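Local coordinates for A197 (Sulfolobus turreted icosahedral virus, PDB 2C0N), which is a viral glycosyltransferase with a GT-A fold, which probably transfers a sugar from an activated nucleotide donor to an acceptor, at residues 84-89 against 114-119; 88-91 against 96-99; 98-103 against 150-155; 105-110 against 182-187; 171-174 against 178-181. All coordinates share one frame; numbering follows the deposited sequence.

Contact 1 (84-89 against 114-119); sequences VVCGYY and NGCGLG
C86 and C116 mark the closest approach of the two backbones, their CA atoms 6.6 Å apart where 86-89 and 116-119 run at 66° to one another. Strands 84-88 and 115-116 are not paired here and meet through side chains. The thiols meet in the middle, C86 SG lying 3.1 Å from C116 SG, well beyond a disulfide bond yet shorter than an ordinary sulfur-sulfur contact. C116 SG sits between its own backbone N and carbonyl carbon (chi1 60°), C86 SG anti to its carbonyl carbon (chi1 -56°), and these settings turn both sulfurs into the shared interior. At the other end the Y89 side chain reaches across to G119. With no side chain on G119, the phenol oxygen can settle 3.4 Å from its CA, while Y89 CE1 lies 3.9 Å from G119 C. A water molecule completes the join: it is 2.6 Å from Y89 OH and accepts a bond of 2.9 Å from G119 N. The phenol is thus held both by packing and by a bridge to the backbone. Around this centre, strand 84-88 lies in the main sheet between strands 120-124 and 162-173, while V99 of strand 99-100 packs against both cysteines; D61 and F120 touch the Y89 side chain.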
# COMPACT_ATOMS: atom_id res chain seq x y z
N VAL A 84 -20.34 -13.37 14.05
CA VAL A 84 -18.97 -12.85 13.94
C VAL A 84 -18.04 -14.04 13.99
O VAL A 84 -18.24 -14.96 14.81
CB VAL A 84 -18.64 -11.94 15.12
CG1 VAL A 84 -17.16 -11.54 15.13
CG2 VAL A 84 -19.56 -10.72 15.12
N VAL A 85 -17.08 -14.04 13.09
CA VAL A 85 -16.06 -15.08 13.04
C VAL A 85 -14.68 -14.40 13.24
O VAL A 85 -14.35 -13.45 12.53
CB VAL A 85 -16.12 -15.84 11.73
CG1 VAL A 85 -15.03 -16.85 11.65
CG2 VAL A 85 -17.48 -16.54 11.59
N CYS A 86 -13.93 -14.88 14.23
CA CYS A 86 -12.67 -14.25 14.68
C CYS A 86 -11.47 -15.07 14.24
O CYS A 86 -11.51 -16.28 14.31
CB CYS A 86 -12.60 -14.21 16.19
SG CYS A 86 -14.00 -13.38 16.91
N GLY A 87 -10.43 -14.38 13.77
CA GLY A 87 -9.15 -14.99 13.50
C GLY A 87 -8.10 -14.72 14.58
O GLY A 87 -8.22 -13.81 15.45
N TYR A 88 -7.03 -15.47 14.49
CA TYR A 88 -5.98 -15.43 15.49
C TYR A 88 -4.74 -14.75 15.06
O TYR A 88 -4.19 -15.07 14.02
CB TYR A 88 -5.59 -16.85 15.88
CG TYR A 88 -6.54 -17.52 16.83
CD1 TYR A 88 -6.38 -17.39 18.22
CD2 TYR A 88 -7.57 -18.29 16.35
CE1 TYR A 88 -7.24 -17.99 19.10
CE2 TYR A 88 -8.43 -18.93 17.23
CZ TYR A 88 -8.27 -18.77 18.60
OH TYR A 88 -9.10 -19.42 19.47
N TYR A 89 -4.28 -13.84 15.90
CA TYR A 89 -2.92 -13.34 15.90
C TYR A 89 -2.51 -13.06 17.36
O TYR A 89 -3.35 -12.90 18.25
CB TYR A 89 -2.80 -12.11 15.02
CG TYR A 89 -3.70 -10.97 15.43
CD1 TYR A 89 -4.98 -10.86 14.91
CD2 TYR A 89 -3.26 -10.00 16.32
CE1 TYR A 89 -5.82 -9.83 15.30
CE2 TYR A 89 -4.10 -8.94 16.70
CZ TYR A 89 -5.37 -8.88 16.17
OH TYR A 89 -6.24 -7.89 16.52
N ASN A 114 -16.22 -15.03 23.52
CA ASN A 114 -16.98 -13.81 23.85
C ASN A 114 -16.67 -12.63 22.91
O ASN A 114 -17.54 -11.81 22.60
CB ASN A 114 -16.76 -13.41 25.33
CG ASN A 114 -17.47 -14.32 26.30
OD1 ASN A 114 -18.69 -14.52 26.21
ND2 ASN A 114 -16.73 -14.87 27.25
N GLY A 115 -15.44 -12.54 22.45
CA GLY A 115 -15.10 -11.51 21.48
C GLY A 115 -13.64 -11.59 21.05
O GLY A 115 -12.96 -12.57 21.34
N CYS A 116 -13.20 -10.54 20.39
CA CYS A 116 -11.83 -10.40 19.92
C CYS A 116 -11.50 -8.91 19.77
O CYS A 116 -12.32 -8.07 20.14
CB CYS A 116 -11.66 -11.16 18.61
SG CYS A 116 -12.69 -10.63 17.28
N GLY A 117 -10.30 -8.56 19.28
CA GLY A 117 -9.87 -7.14 19.20
C GLY A 117 -10.26 -6.31 17.97
O GLY A 117 -9.83 -5.14 17.82
N LEU A 118 -11.08 -6.91 17.12
CA LEU A 118 -11.54 -6.37 15.83
C LEU A 118 -10.44 -6.16 14.79
O LEU A 118 -10.61 -5.39 13.86
CB LEU A 118 -12.34 -5.05 16.03
CG LEU A 118 -13.60 -5.22 16.88
CD1 LEU A 118 -14.24 -3.86 17.20
CD2 LEU A 118 -14.55 -6.08 16.14
N GLY A 119 -9.33 -6.87 14.94
CA GLY A 119 -8.24 -6.77 14.00
C GLY A 119 -8.17 -7.83 12.94
O GLY A 119 -7.31 -7.78 12.09
O HOH W 1 -8.66 -8.91 16.86

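Contact 2 (88-91 against 96-99); sequences YYYL and GYSV
The Y97 ring stands between Y88 and Y90, which approach it from opposite sides, each with an edge toward a face. Y90 makes the closer T-shaped pair, with centroids 4.9 Å apart and planes at 79°, and its CD1 lies over the middle of the Y97 ring. Y88 is offset, its centroid 5.8 Å from that of Y97, and its own rim meets Y97 CB. On one face of Y88 sits V99 CG1 in a CH-pi contact, while V99 CG2 presses on Y88 CE1 at 3.4 Å. Y90 turns a face to the peptide of G96, whose carbonyl oxygen lies above the ring centre. The first bond of the Y89 side chain leads away from 96-99, but the ring folds back so that S98 CB sits over one face, 3.5 Å from the centroid and close to the ring normal. Between the rings the backbones bridge once, Y90 opposite Y97: S98 N donates to Y89 O and, 2.8 Å long, L91 N to G96 O. The hydroxyl of S98, set between its N and carbonyl carbon (chi1 54°), accepts from Y89 N at 3.1 Å with a nearly straight N-H (164°), and also bonds to G87 O. L91 lays its CB and CG against G96 O. The hydroxyls of Y88 and Y97 both end on backbone carbonyls, F109 O and P182 O. Chemically, ring packing is combined with polar ends that probably fix the rotation of Y88 and Y97, while S98 OG uses donor and acceptor capacity to tie the backbone at G87 and Y89.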
# COMPACT_ATOMS: atom_id res chain seq x y z
N TYR A 88 -7.03 -15.47 14.49
CA TYR A 88 -5.98 -15.43 15.49
C TYR A 88 -4.74 -14.75 15.06
O TYR A 88 -4.19 -15.07 14.02
CB TYR A 88 -5.59 -16.85 15.88
CG TYR A 88 -6.54 -17.52 16.83
CD1 TYR A 88 -6.38 -17.39 18.22
CD2 TYR A 88 -7.57 -18.29 16.35
CE1 TYR A 88 -7.24 -17.99 19.10
CE2 TYR A 88 -8.43 -18.93 17.23
CZ TYR A 88 -8.27 -18.77 18.60
OH TYR A 88 -9.10 -19.42 19.47
N TYR A 89 -4.28 -13.84 15.90
CA TYR A 89 -2.92 -13.34 15.90
C TYR A 89 -2.51 -13.06 17.36
O TYR A 89 -3.35 -12.90 18.25
CB TYR A 89 -2.80 -12.11 15.02
CG TYR A 89 -3.70 -10.97 15.43
CD1 TYR A 89 -4.98 -10.86 14.91
CD2 TYR A 89 -3.26 -10.00 16.32
CE1 TYR A 89 -5.82 -9.83 15.30
CE2 TYR A 89 -4.10 -8.94 16.70
CZ TYR A 89 -5.37 -8.88 16.17
OH TYR A 89 -6.24 -7.89 16.52
N TYR A 90 -1.20 -13.08 17.60
CA TYR A 90 -0.66 -12.80 18.93
C TYR A 90 -0.58 -11.30 19.15
O TYR A 90 -0.02 -10.57 18.32
CB TYR A 90 0.73 -13.42 19.13
CG TYR A 90 0.92 -13.78 20.56
CD1 TYR A 90 0.40 -14.96 21.05
CD2 TYR A 90 1.56 -12.91 21.48
CE1 TYR A 90 0.50 -15.31 22.38
CE2 TYR A 90 1.67 -13.27 22.85
CZ TYR A 90 1.14 -14.48 23.27
OH TYR A 90 1.21 -14.93 24.58
N LEU A 91 -1.08 -10.86 20.29
CA LEU A 91 -1.13 -9.43 20.60
C LEU A 91 0.25 -8.85 20.85
O LEU A 91 1.12 -9.48 21.49
CB LEU A 91 -2.06 -9.19 21.80
CG LEU A 91 -3.55 -9.60 21.66
CD1 LEU A 91 -4.30 -9.51 22.97
CD2 LEU A 91 -4.26 -8.74 20.62
N GLY A 96 -1.54 -12.26 25.09
CA GLY A 96 -2.09 -13.51 24.58
C GLY A 96 -2.54 -13.30 23.14
O GLY A 96 -2.04 -12.39 22.45
N TYR A 97 -3.44 -14.17 22.69
CA TYR A 97 -4.04 -14.09 21.36
C TYR A 97 -5.19 -13.14 21.31
O TYR A 97 -5.74 -12.76 22.33
CB TYR A 97 -4.52 -15.46 20.92
CG TYR A 97 -3.38 -16.37 20.59
CD1 TYR A 97 -2.89 -17.27 21.54
CD2 TYR A 97 -2.79 -16.35 19.35
CE1 TYR A 97 -1.84 -18.13 21.23
CE2 TYR A 97 -1.74 -17.19 19.03
CZ TYR A 97 -1.26 -18.07 19.97
OH TYR A 97 -0.21 -18.92 19.64
N SER A 98 -5.54 -12.78 20.08
CA SER A 98 -6.58 -11.78 19.78
C SER A 98 -8.03 -12.16 20.05
O SER A 98 -8.91 -11.46 19.58
CB SER A 98 -6.49 -11.47 18.30
OG SER A 98 -6.58 -12.68 17.55
N VAL A 99 -8.30 -13.27 20.73
CA VAL A 99 -9.67 -13.65 21.04
C VAL A 99 -9.75 -13.87 22.52
O VAL A 99 -8.76 -14.22 23.15
CB VAL A 99 -10.13 -14.92 20.28
CG1 VAL A 99 -9.86 -14.80 18.79
CG2 VAL A 99 -9.47 -16.13 20.83

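Contact 3 (98-103 against 150-155); sequences SVYRKD and EDVYFF
Y100 meets helix 150-158 almost entirely through its hydroxyl, which comes to rest against F155 and V152. The close part is small: Y100 OH lies 3.5 Å from F155 CB and 3.7 Å from V152 CA, so the oxygen is seated against the helix surface between side chains one turn apart. The Y100 ring reaches there because CG lies between the backbone N and carbonyl carbon (chi1 63°), which swings it off the line of its strand toward the helix. F155, turned inward, has the rim of F154 over its ring and touches V84 and T162 of the main sheet. In strand terms Y100 belongs to the small antiparallel pair 99-100 and 115-116, and it faces both N114 and G115 across a classic beta bulge; the phenol therefore spans from this two-stranded ribbon to a helix packed on the GT-A sheet. Toward the outside the fit slackens. V152 is partly exposed, and its CG2 stays 4.3 Å from Y100 CZ. V152 also borders a bound dioxane molecule, probably from the crystallisation liquor, and beyond Y100 the chain leaves the helix.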
# COMPACT_ATOMS: atom_id res chain seq x y z
N SER A 98 -5.54 -12.78 20.08
CA SER A 98 -6.58 -11.78 19.78
C SER A 98 -8.03 -12.16 20.05
O SER A 98 -8.91 -11.46 19.58
CB SER A 98 -6.49 -11.47 18.30
OG SER A 98 -6.58 -12.68 17.55
N VAL A 99 -8.30 -13.27 20.73
CA VAL A 99 -9.67 -13.65 21.04
C VAL A 99 -9.75 -13.87 22.52
O VAL A 99 -8.76 -14.22 23.15
CB VAL A 99 -10.13 -14.92 20.28
CG1 VAL A 99 -9.86 -14.80 18.79
CG2 VAL A 99 -9.47 -16.13 20.83
N TYR A 100 -10.92 -13.67 23.09
CA TYR A 100 -11.09 -13.87 24.54
C TYR A 100 -12.39 -14.52 24.94
O TYR A 100 -13.42 -14.38 24.26
CB TYR A 100 -10.94 -12.56 25.28
CG TYR A 100 -11.98 -11.52 24.94
CD1 TYR A 100 -13.22 -11.51 25.58
CD2 TYR A 100 -11.72 -10.53 23.99
CE1 TYR A 100 -14.16 -10.55 25.28
CE2 TYR A 100 -12.66 -9.58 23.68
CZ TYR A 100 -13.87 -9.59 24.33
OH TYR A 100 -14.83 -8.62 24.04
N ARG A 101 -12.33 -15.28 26.03
CA ARG A 101 -13.52 -15.68 26.78
C ARG A 101 -13.46 -14.92 28.09
O ARG A 101 -13.94 -13.79 28.15
CB ARG A 101 -13.59 -17.19 26.93
CG ARG A 101 -13.82 -17.87 25.59
CD ARG A 101 -13.76 -19.36 25.66
NE ARG A 101 -12.42 -19.83 25.93
CZ ARG A 101 -12.07 -21.11 26.07
NH1 ARG A 101 -12.98 -22.08 25.97
NH2 ARG A 101 -10.80 -21.41 26.32
N LYS A 102 -12.81 -15.46 29.12
CA LYS A 102 -12.66 -14.71 30.38
C LYS A 102 -11.51 -13.73 30.29
O LYS A 102 -11.53 -12.67 30.92
CB LYS A 102 -12.49 -15.65 31.58
CG LYS A 102 -13.75 -16.42 31.94
CD LYS A 102 -13.91 -16.61 33.45
CE LYS A 102 -15.20 -17.36 33.80
NZ LYS A 102 -15.52 -17.36 35.27
N ASP A 103 -10.50 -14.09 29.51
CA ASP A 103 -9.35 -13.24 29.24
C ASP A 103 -8.78 -13.58 27.85
O ASP A 103 -9.24 -14.52 27.20
CB ASP A 103 -8.30 -13.41 30.33
CG ASP A 103 -7.22 -12.35 30.29
OD1 ASP A 103 -7.41 -11.30 29.61
OD2 ASP A 103 -6.17 -12.57 30.95
N GLU A 150 -13.23 -0.01 21.71
CA GLU A 150 -14.44 -0.22 20.96
C GLU A 150 -14.68 -1.70 20.69
O GLU A 150 -15.79 -2.08 20.35
CB GLU A 150 -14.39 0.58 19.65
CG GLU A 150 -13.48 0.01 18.56
CD GLU A 150 -11.99 0.28 18.75
OE1 GLU A 150 -11.56 0.96 19.74
OE2 GLU A 150 -11.25 -0.20 17.87
N ASP A 151 -13.61 -2.49 20.82
CA ASP A 151 -13.67 -3.94 20.69
C ASP A 151 -14.46 -4.62 21.82
O ASP A 151 -15.43 -5.32 21.55
CB ASP A 151 -12.27 -4.54 20.58
CG ASP A 151 -11.34 -4.16 21.72
OD1 ASP A 151 -11.55 -3.14 22.40
OD2 ASP A 151 -10.34 -4.89 21.89
N VAL A 152 -14.07 -4.38 23.08
CA VAL A 152 -14.83 -4.93 24.23
C VAL A 152 -16.21 -4.29 24.29
O VAL A 152 -17.20 -4.98 24.57
CB VAL A 152 -14.07 -4.76 25.56
CG1 VAL A 152 -14.93 -5.21 26.75
CG2 VAL A 152 -12.80 -5.58 25.51
N TYR A 153 -16.30 -3.00 23.98
CA TYR A 153 -17.61 -2.36 23.92
C TYR A 153 -18.52 -3.07 22.92
O TYR A 153 -19.66 -3.41 23.26
CB TYR A 153 -17.48 -0.89 23.52
CG TYR A 153 -18.80 -0.20 23.25
CD1 TYR A 153 -19.39 -0.27 21.98
CD2 TYR A 153 -19.50 0.48 24.26
CE1 TYR A 153 -20.59 0.33 21.71
CE2 TYR A 153 -20.73 1.10 23.99
CZ TYR A 153 -21.26 1.02 22.70
OH TYR A 153 -22.45 1.59 22.37
N PHE A 154 -18.03 -3.26 21.70
CA PHE A 154 -18.82 -3.85 20.61
C PHE A 154 -19.42 -5.20 21.03
O PHE A 154 -20.62 -5.43 20.93
CB PHE A 154 -17.94 -4.07 19.38
CG PHE A 154 -18.63 -4.77 18.27
CD1 PHE A 154 -18.39 -6.11 18.04
CD2 PHE A 154 -19.53 -4.10 17.47
CE1 PHE A 154 -19.04 -6.75 17.00
CE2 PHE A 154 -20.19 -4.73 16.45
CZ PHE A 154 -19.95 -6.05 16.21
N PHE A 155 -18.56 -6.07 21.54
CA PHE A 155 -18.99 -7.39 22.00
C PHE A 155 -19.84 -7.37 23.26
O PHE A 155 -20.84 -8.14 23.38
CB PHE A 155 -17.75 -8.28 22.14
CG PHE A 155 -17.16 -8.63 20.83
CD1 PHE A 155 -17.76 -9.55 20.03
CD2 PHE A 155 -16.00 -8.01 20.35
CE1 PHE A 155 -17.22 -9.88 18.80
CE2 PHE A 155 -15.48 -8.32 19.11
CZ PHE A 155 -16.07 -9.24 18.33

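Contact 4 (105-110 against 182-187); sequences EKEIFD and PDRKLI
E107 and R184 make the polar half of the contact, a salt bridge of 3.0 Å between E107 OE1 and R184 NH1. The N-H...O angle is 149°, and carboxylate and guanidinium planes stand 87° apart, so the groups meet crosswise instead of side by side as a two-pronged pair. NH1 comes from above the carboxylate plane, using a single oxygen, and that oxygen lies near the edge of the guanidinium. The apolar half is I108, whose extended CG1-CD1 branch reaches P182: CD1 lies 3.8 Å from P182 O and 4.3 Å from P182 CB. One shell out, Y97 packs on I108 and so backs the apolar half. P182 also packs on I67 and K169. The R184 backbone has a positive phi (62°), a turn conformation that sends its side chain back toward 105-110, and bending at chi3 brings the guanidinium onto E107. S181 OG bonds to K185 O, and weakly to D183 N, bracing the backbone turn that carries R184. E107 and R184 are exposed, so water probably weakens the attraction of their charges. The result is a surface clasp between two connecting segments: the loop between strands 99-100 and 111-112, and the turn of the beta hairpin formed by strands 178-180 and 186-188.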
# COMPACT_ATOMS: atom_id res chain seq x y z
N GLU A 105 -6.97 -15.29 25.14
CA GLU A 105 -6.64 -16.71 25.12
C GLU A 105 -5.15 -16.95 25.07
O GLU A 105 -4.41 -16.18 24.46
CB GLU A 105 -7.31 -17.41 23.94
CG GLU A 105 -8.83 -17.44 24.03
CD GLU A 105 -9.34 -18.16 25.25
OE1 GLU A 105 -8.74 -19.20 25.58
OE2 GLU A 105 -10.34 -17.70 25.87
N LYS A 106 -4.71 -18.00 25.75
CA LYS A 106 -3.29 -18.36 25.77
C LYS A 106 -2.93 -19.31 24.63
O LYS A 106 -1.78 -19.37 24.20
CB LYS A 106 -2.93 -18.95 27.13
CG LYS A 106 -3.08 -17.95 28.27
CD LYS A 106 -1.99 -16.84 28.23
CE LYS A 106 -1.62 -16.40 29.68
NZ LYS A 106 -0.39 -15.48 29.78
N GLU A 107 -3.92 -20.03 24.11
CA GLU A 107 -3.70 -21.01 23.05
C GLU A 107 -4.81 -20.91 21.98
O GLU A 107 -5.93 -20.43 22.25
CB GLU A 107 -3.67 -22.43 23.65
CG GLU A 107 -2.53 -22.70 24.69
CD GLU A 107 -1.10 -22.52 24.09
OE1 GLU A 107 -0.97 -22.53 22.84
OE2 GLU A 107 -0.11 -22.38 24.87
N ILE A 108 -4.49 -21.37 20.77
CA ILE A 108 -5.40 -21.35 19.63
C ILE A 108 -6.37 -22.53 19.70
O ILE A 108 -5.95 -23.64 19.94
CB ILE A 108 -4.62 -21.42 18.29
CG1 ILE A 108 -3.73 -20.18 18.16
CG2 ILE A 108 -5.57 -21.46 17.11
CD1 ILE A 108 -2.71 -20.25 17.02
N PHE A 109 -7.65 -22.26 19.52
CA PHE A 109 -8.64 -23.34 19.43
C PHE A 109 -9.85 -22.91 18.59
O PHE A 109 -10.14 -21.68 18.45
CB PHE A 109 -9.11 -23.77 20.83
CG PHE A 109 -9.84 -22.69 21.55
CD1 PHE A 109 -11.19 -22.51 21.36
CD2 PHE A 109 -9.17 -21.83 22.38
CE1 PHE A 109 -11.87 -21.50 22.00
CE2 PHE A 109 -9.84 -20.80 23.02
CZ PHE A 109 -11.19 -20.65 22.84
N ASP A 110 -10.53 -23.93 18.02
CA ASP A 110 -11.81 -23.72 17.37
C ASP A 110 -12.88 -23.79 18.40
O ASP A 110 -13.03 -24.81 19.05
CB ASP A 110 -12.14 -24.81 16.35
CG ASP A 110 -11.36 -24.68 15.09
OD1 ASP A 110 -11.55 -23.68 14.37
OD2 ASP A 110 -10.56 -25.61 14.82
N PRO A 182 1.81 -16.61 14.56
CA PRO A 182 0.86 -17.30 15.44
C PRO A 182 1.45 -18.40 16.35
O PRO A 182 0.79 -18.81 17.30
CB PRO A 182 -0.18 -17.90 14.47
CG PRO A 182 0.09 -17.36 13.16
CD PRO A 182 1.43 -16.69 13.14
N ASP A 183 2.66 -18.87 16.06
CA ASP A 183 3.37 -19.84 16.92
C ASP A 183 4.22 -19.15 17.97
O ASP A 183 5.11 -19.78 18.53
CB ASP A 183 4.34 -20.71 16.14
CG ASP A 183 3.69 -21.65 15.17
OD1 ASP A 183 2.67 -22.27 15.52
OD2 ASP A 183 4.26 -21.79 14.05
N ARG A 184 3.97 -17.86 18.19
CA ARG A 184 4.63 -17.02 19.20
C ARG A 184 6.13 -16.88 18.97
O ARG A 184 6.91 -16.87 19.92
CB ARG A 184 4.39 -17.56 20.61
CG ARG A 184 2.95 -17.64 20.97
CD ARG A 184 2.80 -18.21 22.34
NE ARG A 184 3.05 -19.65 22.31
CZ ARG A 184 2.12 -20.59 22.18
NH1 ARG A 184 0.83 -20.27 22.10
NH2 ARG A 184 2.48 -21.87 22.17
N LYS A 185 6.53 -16.83 17.72
CA LYS A 185 7.91 -16.63 17.37
C LYS A 185 7.97 -15.34 16.61
O LYS A 185 6.98 -14.84 16.13
CB LYS A 185 8.40 -17.82 16.53
CG LYS A 185 8.39 -19.17 17.30
CD LYS A 185 9.77 -19.80 17.51
CE LYS A 185 10.54 -19.25 18.72
NZ LYS A 185 10.05 -19.73 20.04
N LEU A 186 9.15 -14.76 16.51
CA LEU A 186 9.32 -13.58 15.67
C LEU A 186 9.77 -14.02 14.27
O LEU A 186 10.66 -14.85 14.15
CB LEU A 186 10.39 -12.72 16.31
CG LEU A 186 10.47 -11.23 16.11
CD1 LEU A 186 9.17 -10.54 16.54
CD2 LEU A 186 11.67 -10.76 16.95
N ILE A 187 9.16 -13.46 13.24
CA ILE A 187 9.54 -13.79 11.86
C ILE A 187 9.89 -12.50 11.17
O ILE A 187 9.56 -11.44 11.66
CB ILE A 187 8.42 -14.56 11.11
CG1 ILE A 187 7.13 -13.74 10.99
CG2 ILE A 187 8.20 -15.86 11.79
CD1 ILE A 187 7.10 -12.81 9.80

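Contact 5 (171-174 against 178-181); sequences YHFI and LALS
F173 carries its CG anti to its carbonyl carbon (chi1 -83°), with the ring turned so that one face lies flat on the methyl of A179. Strands 162-173 and 178-180 form an antiparallel beta hairpin here, within the main GT-A sheet, which strand 186-188 extends beyond 178-180, and F173 and A179 are a non-hydrogen-bonded pair with CA atoms only 3.9 Å apart. A179 CB stands 3.5 Å from the centroid of the F173 ring, nearly on its normal, a textbook CH-pi contact. Next to it H172 and L180 are the hydrogen-bonded pair: H172 N donates to L180 O at 3.0 Å, and L180 N returns the bond to H172 O from well above the carbonyl plane. That displacement accompanies a strong twist, the short strand axes crossing at 132°. H172 and L180 put their side chains on the sheet face away from F173 and A179, where H172 meets the ring of Y89 edge-to-face. The H172 ND1 atom has a weak bond to D63 O, from a segment whose D61 and D63 fit the DXD motif of GT-A enzymes, so the hairpin probably borders the donor site. At the open end Y171 lays its ring edge along S181, CD1 lying 3.8 Å from S181 CA, and its CB touches the A179 methyl. Near the turn, where D175 OD1 accepts from L178 N, I174 N makes a straight bond of 2.7 Å to L178 O, lying in the carbonyl plane.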
# COMPACT_ATOMS: atom_id res chain seq x y z
N TYR A 171 0.03 -13.02 10.87
CA TYR A 171 1.16 -12.37 11.52
C TYR A 171 0.72 -11.01 12.06
O TYR A 171 -0.13 -10.35 11.44
CB TYR A 171 2.29 -12.13 10.51
CG TYR A 171 2.73 -13.39 9.85
CD1 TYR A 171 3.36 -14.40 10.56
CD2 TYR A 171 2.46 -13.60 8.51
CE1 TYR A 171 3.76 -15.56 9.93
CE2 TYR A 171 2.82 -14.74 7.88
CZ TYR A 171 3.47 -15.72 8.58
OH TYR A 171 3.78 -16.84 7.86
N HIS A 172 1.37 -10.56 13.14
CA HIS A 172 1.10 -9.26 13.74
C HIS A 172 2.41 -8.50 13.68
O HIS A 172 3.32 -8.75 14.43
CB HIS A 172 0.61 -9.44 15.20
CG HIS A 172 -0.16 -8.28 15.73
ND1 HIS A 172 -0.62 -7.24 14.95
CD2 HIS A 172 -0.55 -8.00 17.00
CE1 HIS A 172 -1.23 -6.36 15.72
NE2 HIS A 172 -1.24 -6.81 16.96
N PHE A 173 2.50 -7.62 12.70
CA PHE A 173 3.72 -6.90 12.44
C PHE A 173 4.01 -5.83 13.44
O PHE A 173 3.11 -5.10 13.87
CB PHE A 173 3.68 -6.32 11.01
CG PHE A 173 4.06 -7.31 10.00
CD1 PHE A 173 3.15 -8.25 9.52
CD2 PHE A 173 5.37 -7.40 9.59
CE1 PHE A 173 3.54 -9.24 8.61
CE2 PHE A 173 5.79 -8.39 8.70
CZ PHE A 173 4.85 -9.33 8.19
N ILE A 174 5.29 -5.75 13.82
CA ILE A 174 5.77 -4.78 14.78
C ILE A 174 6.33 -3.58 14.04
O ILE A 174 5.94 -2.45 14.29
CB ILE A 174 6.82 -5.40 15.73
CG1 ILE A 174 6.22 -6.62 16.47
CG2 ILE A 174 7.26 -4.41 16.77
CD1 ILE A 174 7.31 -7.56 17.04
N LEU A 178 9.36 -7.13 10.76
CA LEU A 178 9.35 -8.08 11.86
C LEU A 178 7.95 -8.24 12.41
O LEU A 178 7.27 -7.26 12.69
CB LEU A 178 10.28 -7.59 12.95
CG LEU A 178 11.77 -7.78 12.72
CD1 LEU A 178 12.58 -6.97 13.70
CD2 LEU A 178 12.18 -9.30 12.84
N ALA A 179 7.56 -9.49 12.59
CA ALA A 179 6.24 -9.83 13.09
C ALA A 179 6.24 -10.95 14.10
O ALA A 179 7.12 -11.84 14.13
CB ALA A 179 5.36 -10.22 11.94
N LEU A 180 5.22 -10.90 14.93
CA LEU A 180 4.87 -12.02 15.81
C LEU A 180 4.05 -13.00 15.03
O LEU A 180 3.01 -12.66 14.50
CB LEU A 180 4.05 -11.54 17.00
CG LEU A 180 4.80 -10.82 18.09
CD1 LEU A 180 3.77 -10.34 19.11
CD2 LEU A 180 5.85 -11.74 18.68
N SER A 181 4.51 -14.24 14.96
CA SER A 181 3.82 -15.26 14.23
C SER A 181 2.78 -15.92 15.14
O SER A 181 2.83 -15.78 16.37
CB SER A 181 4.80 -16.33 13.76
OG SER A 181 5.21 -17.09 14.86

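In the fold
Following the chain from the N terminus, strand 84-88 opens contact 1, and contact 2 starts from the same residues but closes first, a short loop at 96-99. Contact 3 leaves that loop before contact 1 has closed at 114-119, so the two cross; it ends on helix 150-158. Contact 4 starts at 105-110, inside both, and crosses them to reach 182-187. Contact 5, the hairpin 171-174 with 178-181, is nested within contact 4. Contacts 2 and 4 adjoin, their centres about 7 Å apart, and contacts 1 and 5 touch through Y89 and H172. Together they tie the main sheet to the two-stranded ribbon, the helix and the C-terminal hairpins.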